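Local coordinates for cystathionine beta-lyase family protein, YNBB B.subtilis ortholog (Clostridium acetobutylicum, PDB 3HVY) that probably works as a pyridoxal-phosphate-dependent lyase of the methionine gamma-lyase family, related to cystathionine beta-lyase, with a putative part in aluminium resistance, at residues N112-P115 with N116-M119; K140-S144 with L145-G149. All coordinates share one frame; numbering follows the deposited sequence.

Contact 1 (N112-P115 with N116-M119)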
ATOM      1  N   ASN D 112      -7.578 -29.443  13.100  1.00 30.13           N
ATOM      2  CA  ASN D 112      -7.440 -30.887  12.959  1.00 27.38           C
ATOM      3  C   ASN D 112      -7.699 -31.684  14.217  1.00 29.23           C
ATOM      4  O   ASN D 112      -7.357 -32.855  14.309  1.00 27.87           O
ATOM      5  CB  ASN D 112      -6.079 -31.176  12.308  1.00 27.46           C
ATOM      6  CG  ASN D 112      -6.078 -30.848  10.808  1.00 28.12           C
ATOM      7  OD1 ASN D 112      -6.720 -31.550  10.062  1.00 29.66           O
ATOM      8  ND2 ASN D 112      -5.395 -29.738  10.366  1.00 26.11           N
ATOM      9  N   LEU D 113      -8.357 -31.048  15.179  1.00 29.74           N
ATOM     10  CA  LEU D 113      -8.689 -31.657  16.459  1.00 28.48           C
ATOM     11  C   LEU D 113     -10.131 -31.340  16.833  1.00 29.63           C
ATOM     12  O   LEU D 113     -10.661 -30.283  16.503  1.00 28.16           O
ATOM     13  CB  LEU D 113      -7.765 -31.151  17.578  1.00 28.21           C
ATOM     14  CG  LEU D 113      -6.348 -31.719  17.443  1.00 31.81           C
ATOM     15  CD1 LEU D 113      -5.336 -30.866  18.200  1.00 31.74           C
ATOM     16  CD2 LEU D 113      -6.275 -33.211  17.812  1.00 26.74           C
ATOM     17  N   ARG D 114     -10.738 -32.276  17.552  1.00 31.29           N
ATOM     18  CA  ARG D 114     -12.113 -32.175  18.013  1.00 31.36           C
ATOM     19  C   ARG D 114     -12.214 -32.643  19.466  1.00 30.23           C
ATOM     20  O   ARG D 114     -11.293 -33.274  20.015  1.00 30.90           O
ATOM     21  CB  ARG D 114     -13.036 -33.047  17.143  1.00 32.49           C
ATOM     22  CG  ARG D 114     -13.060 -32.643  15.647  1.00 30.28           C
ATOM     23  CD  ARG D 114     -13.712 -31.297  15.373  1.00 34.29           C
ATOM     24  NE  ARG D 114     -13.912 -31.141  13.925  1.00 34.37           N
ATOM     25  CZ  ARG D 114     -13.053 -30.577  13.082  1.00 32.71           C
ATOM     26  NH1 ARG D 114     -11.924 -30.076  13.515  1.00 37.63           N
ATOM     27  NH2 ARG D 114     -13.333 -30.509  11.778  1.00 36.11           N
ATOM     28  N   PRO D 115     -13.321 -32.314  20.105  1.00 30.42           N
ATOM     29  CA  PRO D 115     -13.458 -32.753  21.480  1.00 28.42           C
ATOM     30  C   PRO D 115     -13.292 -34.270  21.621  1.00 31.61           C
ATOM     31  O   PRO D 115     -13.840 -35.038  20.813  1.00 31.64           O
ATOM     32  CB  PRO D 115     -14.894 -32.313  21.831  1.00 29.13           C
ATOM     33  CG  PRO D 115     -15.195 -31.204  20.887  1.00 29.61           C
ATOM     34  CD  PRO D 115     -14.488 -31.533  19.640  1.00 31.60           C
ATOM     35  N   ASN D 116     -12.605 -34.672  22.691  1.00 31.15           N
ATOM     36  CA  ASN D 116     -12.288 -36.059  23.022  1.00 32.41           C
ATOM     37  C   ASN D 116     -11.114 -36.605  22.235  1.00 32.88           C
ATOM     38  O   ASN D 116     -10.692 -37.727  22.509  1.00 31.38           O
ATOM     39  CB  ASN D 116     -13.478 -37.015  22.916  1.00 31.03           C
ATOM     40  CG  ASN D 116     -14.623 -36.577  23.754  1.00 38.21           C
ATOM     41  OD1 ASN D 116     -14.445 -36.169  24.893  1.00 39.64           O
ATOM     42  ND2 ASN D 116     -15.814 -36.621  23.183  1.00 49.00           N
ATOM     43  N   ASP D 117     -10.583 -35.822  21.289  1.00 30.85           N
ATOM     44  CA  ASP D 117      -9.356 -36.179  20.616  1.00 30.44           C
ATOM     45  C   ASP D 117      -8.191 -35.851  21.552  1.00 30.38           C
ATOM     46  O   ASP D 117      -8.307 -35.005  22.434  1.00 32.73           O
ATOM     47  CB  ASP D 117      -9.113 -35.363  19.352  1.00 27.69           C
ATOM     48  CG  ASP D 117      -9.979 -35.752  18.182  1.00 36.17           C
ATOM     49  OD1 ASP D 117     -10.678 -36.762  18.240  1.00 29.65           O
ATOM     50  OD2 ASP D 117      -9.881 -35.051  17.146  1.00 30.80           O
ATOM     51  N   THR D 118      -7.081 -36.564  21.380  1.00 31.17           N
ATOM     52  CA  THR D 118      -5.842 -36.245  22.083  1.00 30.56           C
ATOM     53  C   THR D 118      -4.752 -35.774  21.137  1.00 30.07           C
ATOM     54  O   THR D 118      -4.545 -36.361  20.074  1.00 30.81           O
ATOM     55  CB  THR D 118      -5.320 -37.418  22.873  1.00 31.50           C
ATOM     56  OG1 THR D 118      -6.321 -37.862  23.788  1.00 28.91           O
ATOM     57  CG2 THR D 118      -4.053 -37.011  23.635  1.00 28.95           C
HETATM   58  N   MSE D 119      -4.079 -34.693  21.531  1.00 30.57           N
HETATM   59  CA  MSE D 119      -2.894 -34.150  20.864  1.00 29.13           C
HETATM   60  C   MSE D 119      -1.673 -34.574  21.688  1.00 30.03           C
HETATM   61  O   MSE D 119      -1.693 -34.512  22.920  1.00 26.93           O
HETATM   62  CB  MSE D 119      -2.943 -32.617  20.841  1.00 31.89           C
HETATM   63  CG  MSE D 119      -1.697 -31.970  20.348  1.00 31.88           C
HETATM   64 SE   MSE D 119      -1.736 -30.008  20.569  0.75 34.57          SE
HETATM   65  CE  MSE D 119       0.173 -29.665  20.139  1.00 30.91           C
TER
HETATM   66  O   HOH W   1     -13.046 -36.846  18.724  1.00 40.82           O

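Contact 2 (K140-S144 with L145-G149)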
ATOM      1  N   LYS D 140      -7.254 -19.827  33.562  1.00 49.44           N
ATOM      2  CA  LYS D 140      -7.490 -18.862  32.490  1.00 50.93           C
ATOM      3  C   LYS D 140      -8.544 -19.387  31.511  1.00 48.89           C
ATOM      4  O   LYS D 140      -8.593 -20.581  31.200  1.00 52.45           O
ATOM      5  CB  LYS D 140      -6.198 -18.612  31.702  1.00 50.70           C
ATOM      6  CG  LYS D 140      -5.036 -18.089  32.519  1.00 55.99           C
ATOM      7  CD  LYS D 140      -3.719 -18.141  31.738  1.00 65.05           C
ATOM      8  CE  LYS D 140      -3.646 -17.051  30.679  1.00 67.62           C
ATOM      9  NZ  LYS D 140      -2.319 -17.026  29.976  1.00 72.50           N
ATOM     10  N   LYS D 141      -9.391 -18.490  31.035  1.00 43.51           N
ATOM     11  CA  LYS D 141     -10.367 -18.824  30.018  1.00 39.22           C
ATOM     12  C   LYS D 141      -9.875 -18.118  28.797  1.00 35.83           C
ATOM     13  O   LYS D 141      -9.994 -16.906  28.685  1.00 34.58           O
ATOM     14  CB  LYS D 141     -11.740 -18.349  30.434  1.00 39.43           C
ATOM     15  CG  LYS D 141     -12.830 -18.637  29.440  1.00 40.76           C
ATOM     16  CD  LYS D 141     -14.177 -18.294  30.031  1.00 40.13           C
ATOM     17  CE  LYS D 141     -15.260 -18.749  29.103  1.00 43.96           C
ATOM     18  NZ  LYS D 141     -16.613 -18.487  29.672  1.00 32.09           N
ATOM     19  N   VAL D 142      -9.236 -18.880  27.912  1.00 33.65           N
ATOM     20  CA  VAL D 142      -8.657 -18.324  26.726  1.00 32.10           C
ATOM     21  C   VAL D 142      -9.066 -19.046  25.431  1.00 33.10           C
ATOM     22  O   VAL D 142      -8.516 -18.747  24.386  1.00 32.95           O
ATOM     23  CB  VAL D 142      -7.111 -18.275  26.818  1.00 32.84           C
ATOM     24  CG1 VAL D 142      -6.655 -17.332  27.933  1.00 33.00           C
ATOM     25  CG2 VAL D 142      -6.558 -19.693  27.006  1.00 25.28           C
ATOM     26  N   GLY D 143     -10.053 -19.934  25.504  1.00 33.85           N
ATOM     27  CA  GLY D 143     -10.500 -20.695  24.340  1.00 33.91           C
ATOM     28  C   GLY D 143      -9.493 -21.707  23.837  1.00 32.18           C
ATOM     29  O   GLY D 143      -9.352 -21.942  22.626  1.00 29.18           O
ATOM     30  N   SER D 144      -8.817 -22.343  24.782  1.00 31.75           N
ATOM     31  CA  SER D 144      -7.800 -23.320  24.456  1.00 29.72           C
ATOM     32  C   SER D 144      -8.410 -24.620  23.988  1.00 27.79           C
ATOM     33  O   SER D 144      -9.603 -24.896  24.224  1.00 31.78           O
ATOM     34  CB  SER D 144      -6.975 -23.607  25.702  1.00 30.63           C
ATOM     35  OG  SER D 144      -7.798 -24.300  26.619  1.00 27.43           O
ATOM     36  N   LEU D 145      -7.562 -25.443  23.375  1.00 29.94           N
ATOM     37  CA  LEU D 145      -7.911 -26.810  23.004  1.00 29.38           C
ATOM     38  C   LEU D 145      -8.554 -27.560  24.164  1.00 29.87           C
ATOM     39  O   LEU D 145      -9.572 -28.210  24.012  1.00 35.80           O
ATOM     40  CB  LEU D 145      -6.668 -27.551  22.521  1.00 29.26           C
ATOM     41  CG  LEU D 145      -6.151 -27.123  21.125  1.00 30.44           C
ATOM     42  CD1 LEU D 145      -4.682 -27.627  20.920  1.00 25.89           C
ATOM     43  CD2 LEU D 145      -7.118 -27.591  20.055  1.00 27.04           C
ATOM     44  N   ARG D 146      -7.940 -27.483  25.329  1.00 29.17           N
ATOM     45  CA  ARG D 146      -8.487 -28.124  26.531  1.00 28.56           C
ATOM     46  C   ARG D 146      -9.907 -27.660  26.842  1.00 30.05           C
ATOM     47  O   ARG D 146     -10.758 -28.470  27.250  1.00 27.96           O
ATOM     48  CB  ARG D 146      -7.579 -27.814  27.708  1.00 31.06           C
ATOM     49  CG  ARG D 146      -8.037 -28.359  29.093  1.00 33.52           C
ATOM     50  CD  ARG D 146      -7.171 -27.820  30.238  1.00 45.22           C
ATOM     51  NE  ARG D 146      -7.381 -26.360  30.415  1.00 63.59           N
ATOM     52  CZ  ARG D 146      -8.463 -25.796  30.983  1.00 64.30           C
ATOM     53  NH1 ARG D 146      -9.463 -26.546  31.441  1.00 67.52           N
ATOM     54  NH2 ARG D 146      -8.557 -24.468  31.080  1.00 54.43           N
ATOM     55  N   GLU D 147     -10.154 -26.359  26.704  1.00 30.27           N
ATOM     56  CA  GLU D 147     -11.487 -25.806  26.935  1.00 31.22           C
ATOM     57  C   GLU D 147     -12.468 -26.322  25.892  1.00 30.84           C
ATOM     58  O   GLU D 147     -13.680 -26.281  26.113  1.00 28.95           O
ATOM     59  CB  GLU D 147     -11.486 -24.264  26.916  1.00 34.21           C
ATOM     60  CG  GLU D 147     -10.738 -23.600  28.030  1.00 36.85           C
ATOM     61  CD  GLU D 147     -10.573 -22.101  27.837  1.00 37.05           C
ATOM     62  OE1 GLU D 147     -11.555 -21.399  27.510  1.00 36.70           O
ATOM     63  OE2 GLU D 147      -9.457 -21.603  28.032  1.00 32.10           O
ATOM     64  N   TYR D 148     -11.958 -26.779  24.746  1.00 26.72           N
ATOM     65  CA  TYR D 148     -12.815 -27.421  23.756  1.00 29.54           C
ATOM     66  C   TYR D 148     -12.782 -28.944  23.822  1.00 31.13           C
ATOM     67  O   TYR D 148     -13.163 -29.610  22.865  1.00 28.47           O
ATOM     68  CB  TYR D 148     -12.495 -26.968  22.343  1.00 27.46           C
ATOM     69  CG  TYR D 148     -13.042 -25.599  22.084  1.00 28.70           C
ATOM     70  CD1 TYR D 148     -14.381 -25.421  21.712  1.00 28.64           C
ATOM     71  CD2 TYR D 148     -12.245 -24.472  22.241  1.00 29.63           C
ATOM     72  CE1 TYR D 148     -14.909 -24.165  21.508  1.00 33.57           C
ATOM     73  CE2 TYR D 148     -12.769 -23.201  22.037  1.00 35.08           C
ATOM     74  CZ  TYR D 148     -14.098 -23.060  21.670  1.00 33.54           C
ATOM     75  OH  TYR D 148     -14.626 -21.823  21.484  1.00 34.38           O
ATOM     76  N   GLY D 149     -12.326 -29.489  24.942  1.00 30.62           N
ATOM     77  CA  GLY D 149     -12.397 -30.929  25.155  1.00 30.79           C
ATOM     78  C   GLY D 149     -11.264 -31.733  24.569  1.00 28.73           C
ATOM     79  O   GLY D 149     -11.326 -32.970  24.556  1.00 30.95           O
TER
HETATM   80  O   HOH W   2      -7.416 -22.951  29.002  1.00 39.54           O

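Contact 1 (N112-P115 with N116-M119)
R114 and D117 close a type II beta turn, a local contact that reverses the chain between helix 101-111 and strand 118-121. P115 and N116 fill the two corner positions, and N116 takes the positive phi (79°) that the second corner of this turn requires. The backbone bond runs from D117 N to R114 O at 2.9 Å. The D117 side chain adds a return bond: R114 N donates to D117 OD2, also at 2.9 Å, meeting the oxygen from above the carboxylate plane. With its CG anti to the carbonyl carbon (chi1 -75°), D117 folds the carboxylate back over the turn, so both ends of R114's backbone are gripped by one residue. A water donates to P115 O.

The branch carbons of L113 divide: CD2 lies 3.9 Å from D117 CB, while CD1 packs 4.0 Å from CB of the selenomethionine M119, the two side chains meeting at about a right angle. R114 NH1 bonds to L113 O and to G111 O, and R114 NH2 forms a salt bridge with E147 of the second subunit. L113 and M119 rest on L179 of strand 177-183, and T118 touches strand 151-154.

Contact 2 (K140-S144 with L145-G149)
The E147 carboxylate is turned back onto the loop that precedes it, where three successive backbone N-H groups converge on its two oxygens. V142 N makes the firm bond, 2.7 Å to E147 OE2 with an N-H...O angle of 162°, on the syn lone pair. G143 N reaches E147 OE1 at 2.9 Å, weakly, and S144 N is a long, weak donor to E147 OE2. The extended E147 chain (chi2 170°) crosses the V142 side chain at about a right angle and brings OE2 up to its CG2 methyl.

In the other direction S144 OG, placed between its backbone N and carbonyl carbon (chi1 69°), accepts E147 N at 3.1 Å. With the weak bond from S144 N this gives the reciprocal S-x-x-E pattern of a capping box at the start of the short helical turn 145-147. Y148 N adds a weak bond to S144 O.

Water links the polar ends: one molecule bonds to S144 OG, accepts from R146 NH2 at 2.8 Å and is placed to donate to E147 OE2, though it has more acceptors in reach than protons to give.

The Y148 ring turns its edge to two backbone carbonyl oxygens: CD2 is 3.3 Å from S144 O and CE2 3.7 Å from G143 O. Across the subunit interface K141 O accepts from Q266 of the second subunit, and Y148 packs on F110 of that subunit.

Overall arrangement
Following the chain, helix 101-111 runs into contact 1, which closes its tight turn before strand 118-121. That strand enters the mixed seven-stranded sheet, as expected for the large domain of a pyridoxal-phosphate enzyme of fold type I. Beyond helix 131-134 comes contact 2, in series with the first; it closes a second local loop just ahead of strand 151-154, the sheet's neighbouring edge strand. Neither nests in the other, yet they touch: N116 N probably bonds to G149 O at 2.8 Å, and L145 packs against L113 and M119. Both contacts also face the second subunit.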